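Local coordinates for protein Tas1 (PDB 6OX6) that acts as a type VI secreted toxin that pyrophosphorylates adenosine nucleotides to make (p)ppApp, depleting ADP and ATP in competitor cells, at residues E374-D377 with M378-L382; Q401-K404 with Y405-W409. One frame throughout, in Å; residues are numbered along the deposited sequence.

Overall arrangement
Contacts 1 and 2 are worked examples of how a short helix is fastened by residues three to five positions apart. Contact 1 (374-382) opens helix 376-383 and is partly buried, with A379 and L382 buried; contact 2 (401-409) runs along helix 402-410 and lies largely at the surface. Both follow strand 359-365 of the mixed sheet, contact 1 coming first along the chain, and they meet where S375 packs against H403. Their chemistry differs with their place: a serine N-cap and a carboxylate-guanidinium salt bridge in contact 1, a histidine-carboxylate bond and a water bridge in contact 2, whose far end also faces the chain of the immunity protein.

Contact 1. Residues E374-D377 with M378-L382; sequences ESED and MARIL
E376 OE2 is gripped by two nitrogens of R380: NE at 2.9 Å, close to straight at 169°, and NH2 by a weak bond at 3.4 Å. The pair is an i to i+4 salt bridge on one flank of the helix. E376, with CG anti to its N (chi1 168°) and extended beyond, lies side by side with R380, both pointing the same way. NE approaches the anti lone pair of OE2, the oxygen lying in the guanidinium plane although the two flat groups are turned 45° apart. At the start of the helix S375 is the N-cap. Its OG, placed between N and carbonyl carbon, takes a weak bond from M378 N at 3.3 Å, while S375 O receives A379 N at 2.8 Å and begins the helical bonding. Beside the cap, E374 CB rests 3.6 Å from CB of the selenomethionine M378, and E374 CG reaches L382 CD1 a turn further on, the two side chains crossing at about a right angle. The salt bridge extends into helix 385-393, where R380 also binds D389 and N385 and Y388 packs on E376, A379 and R380; E374 marks the turn out of the preceding helix 367-373.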
ATOM      1  N   GLU A 374      -0.424 -11.863   7.018  1.00 25.11           N
ATOM      2  CA  GLU A 374      -1.684 -11.625   7.709  1.00 20.57           C
ATOM      3  C   GLU A 374      -1.865 -12.562   8.911  1.00 21.39           C
ATOM      4  O   GLU A 374      -1.351 -13.682   8.955  1.00 23.37           O
ATOM      5  CB  GLU A 374      -2.862 -11.811   6.759  1.00 27.44           C
ATOM      6  CG  GLU A 374      -2.754 -11.080   5.445  1.00 33.36           C
ATOM      7  CD  GLU A 374      -3.049  -9.583   5.570  1.00 44.12           C
ATOM      8  OE1 GLU A 374      -3.136  -9.062   6.711  1.00 44.35           O
ATOM      9  OE2 GLU A 374      -3.202  -8.933   4.513  1.00 51.58           O
ATOM     10  N   SER A 375      -2.642 -12.095   9.883  1.00 25.19           N
ATOM     11  CA  SER A 375      -3.059 -12.968  10.973  1.00 24.59           C
ATOM     12  C   SER A 375      -3.760 -14.198  10.417  1.00 23.89           C
ATOM     13  O   SER A 375      -4.260 -14.207   9.286  1.00 23.87           O
ATOM     14  CB  SER A 375      -4.004 -12.227  11.924  1.00 30.81           C
ATOM     15  OG  SER A 375      -5.269 -11.994  11.292  1.00 30.22           O
ATOM     16  N   GLU A 376      -3.807 -15.254  11.227  1.00 24.69           N
ATOM     17  CA  GLU A 376      -4.468 -16.481  10.790  1.00 27.79           C
ATOM     18  C   GLU A 376      -5.902 -16.222  10.335  1.00 29.21           C
ATOM     19  O   GLU A 376      -6.318 -16.702   9.270  1.00 29.64           O
ATOM     20  CB  GLU A 376      -4.451 -17.533  11.900  1.00 32.19           C
ATOM     21  CG  GLU A 376      -5.368 -18.701  11.604  1.00 34.99           C
ATOM     22  CD  GLU A 376      -5.314 -19.780  12.671  1.00 43.69           C
ATOM     23  OE1 GLU A 376      -4.481 -19.677  13.598  1.00 47.06           O
ATOM     24  OE2 GLU A 376      -6.069 -20.762  12.545  1.00 48.34           O
ATOM     25  N   ASP A 377      -6.684 -15.500  11.157  1.00 27.72           N
ATOM     26  CA  ASP A 377      -8.073 -15.228  10.804  1.00 33.44           C
ATOM     27  C   ASP A 377      -8.146 -14.601   9.440  1.00 31.31           C
ATOM     28  O   ASP A 377      -9.002 -14.939   8.625  1.00 30.77           O
ATOM     29  CB  ASP A 377      -8.730 -14.290  11.817  1.00 39.23           C
ATOM     30  CG  ASP A 377      -9.016 -14.965  13.147  1.00 48.47           C
ATOM     31  OD1 ASP A 377      -9.117 -16.213  13.194  1.00 52.83           O
ATOM     32  OD2 ASP A 377      -9.179 -14.231  14.150  1.00 47.95           O
HETATM   33  N   MSE A 378      -7.247 -13.659   9.179  1.00 32.62           N
HETATM   34  CA  MSE A 378      -7.227 -12.954   7.908  1.00 29.45           C
HETATM   35  C   MSE A 378      -6.818 -13.832   6.759  1.00 26.04           C
HETATM   36  O   MSE A 378      -7.445 -13.770   5.680  1.00 26.05           O
HETATM   37  CB  MSE A 378      -6.256 -11.782   8.007  1.00 33.41           C
HETATM   38  CG  MSE A 378      -6.997 -10.481   8.289  1.00 40.20           C
HETATM   39 SE   MSE A 378      -8.475 -10.273   7.003  0.50 45.10          SE
HETATM   40  CE  MSE A 378      -7.489 -10.761   5.370  1.00 48.26           C
ATOM     41  N   ALA A 379      -5.786 -14.644   6.958  1.00 21.84           N
ATOM     42  CA  ALA A 379      -5.289 -15.512   5.921  1.00 22.12           C
ATOM     43  C   ALA A 379      -6.318 -16.579   5.607  1.00 24.08           C
ATOM     44  O   ALA A 379      -6.483 -16.958   4.442  1.00 25.85           O
ATOM     45  CB  ALA A 379      -3.964 -16.097   6.385  1.00 24.45           C
ATOM     46  N   ARG A 380      -7.068 -17.025   6.622  1.00 25.18           N
ATOM     47  CA  ARG A 380      -8.088 -18.033   6.350  1.00 27.62           C
ATOM     48  C   ARG A 380      -9.177 -17.474   5.449  1.00 30.98           C
ATOM     49  O   ARG A 380      -9.685 -18.184   4.578  1.00 36.56           O
ATOM     50  CB  ARG A 380      -8.711 -18.572   7.637  1.00 28.80           C
ATOM     51  CG  ARG A 380      -7.818 -19.520   8.409  1.00 31.14           C
ATOM     52  CD  ARG A 380      -8.586 -20.174   9.552  1.00 33.38           C
ATOM     53  NE  ARG A 380      -7.774 -21.194  10.189  1.00 39.08           N
ATOM     54  CZ  ARG A 380      -7.667 -22.439   9.741  1.00 42.58           C
ATOM     55  NH1 ARG A 380      -8.339 -22.815   8.654  1.00 39.86           N
ATOM     56  NH2 ARG A 380      -6.884 -23.304  10.375  1.00 43.84           N
ATOM     57  N   ILE A 381      -9.553 -16.213   5.644  1.00 28.03           N
ATOM     58  CA  ILE A 381     -10.551 -15.612   4.767  1.00 33.29           C
ATOM     59  C   ILE A 381      -9.985 -15.432   3.362  1.00 34.16           C
ATOM     60  O   ILE A 381     -10.642 -15.768   2.367  1.00 35.73           O
ATOM     61  CB  ILE A 381     -11.034 -14.276   5.340  1.00 33.31           C
ATOM     62  CG1 ILE A 381     -11.643 -14.465   6.724  1.00 33.32           C
ATOM     63  CG2 ILE A 381     -12.017 -13.613   4.390  1.00 37.42           C
ATOM     64  CD1 ILE A 381     -12.083 -13.167   7.354  1.00 31.34           C
ATOM     65  N   LEU A 382      -8.766 -14.889   3.253  1.00 31.26           N
ATOM     66  CA  LEU A 382      -8.198 -14.635   1.926  1.00 27.22           C
ATOM     67  C   LEU A 382      -7.964 -15.927   1.152  1.00 31.42           C
ATOM     68  O   LEU A 382      -8.226 -15.990  -0.052  1.00 31.87           O
ATOM     69  CB  LEU A 382      -6.887 -13.876   2.046  1.00 26.82           C
ATOM     70  CG  LEU A 382      -6.997 -12.472   2.611  1.00 30.32           C
ATOM     71  CD1 LEU A 382      -5.631 -11.794   2.690  1.00 31.03           C
ATOM     72  CD2 LEU A 382      -7.953 -11.674   1.740  1.00 32.35           C
TER

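Contact 2. Residues Q401-K404 with Y405-W409; sequences QGHK and YYEDW
Y405 brings CD2 and CE2 of its ring obliquely over Q401, with CE2 3.9 Å from Q401 CB and CD2 3.4 Å from Q401 O. The ring leans back over the first turn because CG lies anti to the carbonyl carbon (chi1 -61°). At its far end Y405 OH is joined to Q401 OE1 through a water, which donates to OE1 and stands 3.2 Å from OH. Q401 O meanwhile accepts Y405 N, one of a run of i to i+4 bonds that continues with Y406 N to G402 O. On another side of the helix H403 and E407 run side by side. H403 ND1 donates to E407 OE2 at 2.9 Å, with the N-H...O angle at 156°. OE2 sits at the edge of the imidazole near its plane, but ND1 comes to OE2 from above the plane of the carboxylate, the two planes being 74° apart. K404 CG lies over the rim of one face of the same ring. Helix 419-435 packs against Y405, while W409 holds K5 of the Pa14_01140 chain by a cation-pi contact and a backbone bond. H403 and E407 thus form an i to i+4 histidine-carboxylate hydrogen bond along a helix: donation from ND1 helps to set the rotation of the imidazole, and with OE2 as acceptor the polar pair is joined across one helical turn at a largely surface position.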
ATOM      1  N   GLN A 401       3.336 -13.099  11.153  1.00 22.62           N
ATOM      2  CA  GLN A 401       4.191 -12.130  11.825  1.00 25.05           C
ATOM      3  C   GLN A 401       4.381 -10.845  11.024  1.00 26.81           C
ATOM      4  O   GLN A 401       4.709  -9.806  11.620  1.00 25.00           O
ATOM      5  CB  GLN A 401       5.569 -12.760  12.103  1.00 23.13           C
ATOM      6  CG  GLN A 401       5.489 -14.044  12.916  1.00 28.37           C
ATOM      7  CD  GLN A 401       4.710 -13.808  14.185  1.00 40.68           C
ATOM      8  OE1 GLN A 401       5.182 -13.106  15.089  1.00 45.15           O
ATOM      9  NE2 GLN A 401       3.479 -14.330  14.241  1.00 44.54           N
ATOM     10  N   GLY A 402       4.184 -10.894   9.701  1.00 21.00           N
ATOM     11  CA  GLY A 402       4.536  -9.756   8.855  1.00 20.51           C
ATOM     12  C   GLY A 402       3.836  -8.468   9.254  1.00 19.98           C
ATOM     13  O   GLY A 402       4.476  -7.421   9.403  1.00 20.40           O
ATOM     14  N   HIS A 403       2.507  -8.513   9.384  1.00 19.98           N
ATOM     15  CA  HIS A 403       1.759  -7.312   9.746  1.00 20.82           C
ATOM     16  C   HIS A 403       2.149  -6.777  11.116  1.00 24.06           C
ATOM     17  O   HIS A 403       2.025  -5.574  11.348  1.00 27.38           O
ATOM     18  CB  HIS A 403       0.253  -7.580   9.701  1.00 23.08           C
ATOM     19  CG  HIS A 403      -0.272  -8.343  10.888  1.00 29.34           C
ATOM     20  ND1 HIS A 403      -0.958  -7.740  11.926  1.00 33.59           N
ATOM     21  CD2 HIS A 403      -0.215  -9.663  11.195  1.00 30.93           C
ATOM     22  CE1 HIS A 403      -1.291  -8.654  12.821  1.00 35.17           C
ATOM     23  NE2 HIS A 403      -0.844  -9.830  12.407  1.00 33.94           N
ATOM     24  N   LYS A 404       2.683  -7.643  11.972  1.00 22.08           N
ATOM     25  CA  LYS A 404       3.130  -7.232  13.296  1.00 27.90           C
ATOM     26  C   LYS A 404       4.323  -6.285  13.166  1.00 25.00           C
ATOM     27  O   LYS A 404       4.327  -5.199  13.745  1.00 22.88           O
ATOM     28  CB  LYS A 404       3.512  -8.451  14.138  1.00 32.25           C
ATOM     29  CG  LYS A 404       2.325  -9.259  14.635  1.00 37.66           C
ATOM     30  CD  LYS A 404       2.775 -10.479  15.420  1.00 46.25           C
ATOM     31  CE  LYS A 404       2.107 -10.536  16.784  1.00 56.74           C
ATOM     32  NZ  LYS A 404       0.625 -10.441  16.681  1.00 64.27           N
ATOM     33  N   TYR A 405       5.333  -6.700  12.404  1.00 19.91           N
ATOM     34  CA  TYR A 405       6.521  -5.876  12.192  1.00 23.86           C
ATOM     35  C   TYR A 405       6.148  -4.549  11.531  1.00 20.59           C
ATOM     36  O   TYR A 405       6.734  -3.503  11.835  1.00 19.41           O
ATOM     37  CB  TYR A 405       7.540  -6.619  11.314  1.00 19.55           C
ATOM     38  CG  TYR A 405       8.079  -7.918  11.869  1.00 27.18           C
ATOM     39  CD1 TYR A 405       8.693  -7.964  13.108  1.00 33.93           C
ATOM     40  CD2 TYR A 405       8.019  -9.093  11.118  1.00 26.01           C
ATOM     41  CE1 TYR A 405       9.226  -9.158  13.603  1.00 38.79           C
ATOM     42  CE2 TYR A 405       8.530 -10.293  11.598  1.00 29.54           C
ATOM     43  CZ  TYR A 405       9.126 -10.319  12.838  1.00 39.05           C
ATOM     44  OH  TYR A 405       9.637 -11.510  13.304  1.00 45.52           O
ATOM     45  N   TYR A 406       5.206  -4.580  10.590  1.00 20.06           N
ATOM     46  CA  TYR A 406       4.790  -3.342   9.946  1.00 21.30           C
ATOM     47  C   TYR A 406       4.218  -2.370  10.975  1.00 21.75           C
ATOM     48  O   TYR A 406       4.606  -1.195  11.010  1.00 20.21           O
ATOM     49  CB  TYR A 406       3.789  -3.655   8.830  1.00 22.03           C
ATOM     50  CG  TYR A 406       3.033  -2.446   8.359  1.00 26.82           C
ATOM     51  CD1 TYR A 406       3.629  -1.501   7.551  1.00 23.17           C
ATOM     52  CD2 TYR A 406       1.723  -2.241   8.753  1.00 28.59           C
ATOM     53  CE1 TYR A 406       2.917  -0.358   7.146  1.00 28.31           C
ATOM     54  CE2 TYR A 406       1.011  -1.126   8.345  1.00 32.06           C
ATOM     55  CZ  TYR A 406       1.617  -0.192   7.546  1.00 31.95           C
ATOM     56  OH  TYR A 406       0.897   0.907   7.150  1.00 33.28           O
ATOM     57  N   GLU A 407       3.376  -2.871  11.887  1.00 21.34           N
ATOM     58  CA  GLU A 407       2.748  -2.018  12.892  1.00 25.52           C
ATOM     59  C   GLU A 407       3.793  -1.404  13.817  1.00 27.05           C
ATOM     60  O   GLU A 407       3.734  -0.210  14.124  1.00 25.71           O
ATOM     61  CB  GLU A 407       1.723  -2.818  13.698  1.00 32.93           C
ATOM     62  CG  GLU A 407       0.488  -3.254  12.900  1.00 45.76           C
ATOM     63  CD  GLU A 407      -0.234  -4.501  13.480  1.00 53.89           C
ATOM     64  OE1 GLU A 407       0.105  -4.966  14.612  1.00 55.29           O
ATOM     65  OE2 GLU A 407      -1.153  -5.013  12.782  1.00 55.15           O
ATOM     66  N   ASP A 408       4.763  -2.203  14.271  1.00 23.69           N
ATOM     67  CA  ASP A 408       5.831  -1.663  15.116  1.00 27.32           C
ATOM     68  C   ASP A 408       6.711  -0.653  14.369  1.00 25.23           C
ATOM     69  O   ASP A 408       7.203   0.317  14.961  1.00 29.43           O
ATOM     70  CB  ASP A 408       6.685  -2.810  15.647  1.00 32.19           C
ATOM     71  CG  ASP A 408       5.886  -3.761  16.558  1.00 39.21           C
ATOM     72  OD1 ASP A 408       4.766  -3.398  16.981  1.00 39.09           O
ATOM     73  OD2 ASP A 408       6.389  -4.871  16.830  1.00 43.78           O
ATOM     74  N   TRP A 409       6.952  -0.882  13.078  1.00 20.33           N
ATOM     75  CA  TRP A 409       7.818   0.014  12.319  1.00 19.08           C
ATOM     76  C   TRP A 409       7.102   1.308  11.973  1.00 23.99           C
ATOM     77  O   TRP A 409       7.693   2.393  12.070  1.00 19.35           O
ATOM     78  CB  TRP A 409       8.298  -0.690  11.048  1.00 19.62           C
ATOM     79  CG  TRP A 409       9.280   0.076  10.220  1.00 24.10           C
ATOM     80  CD1 TRP A 409      10.650   0.130  10.394  1.00 26.21           C
ATOM     81  CD2 TRP A 409       8.991   0.880   9.063  1.00 20.61           C
ATOM     82  NE1 TRP A 409      11.214   0.903   9.396  1.00 25.65           N
ATOM     83  CE2 TRP A 409      10.221   1.378   8.581  1.00 23.04           C
ATOM     84  CE3 TRP A 409       7.809   1.217   8.384  1.00 21.75           C
ATOM     85  CZ2 TRP A 409      10.305   2.197   7.469  1.00 26.15           C
ATOM     86  CZ3 TRP A 409       7.901   2.031   7.273  1.00 23.65           C
ATOM     87  CH2 TRP A 409       9.133   2.518   6.830  1.00 25.57           C
TER
HETATM   88  O   HOH W   1       7.580 -12.576  15.525  1.00 48.28           O
HETATM   89  O   HOH W   2       2.851  -5.522  16.537  1.00 55.66           O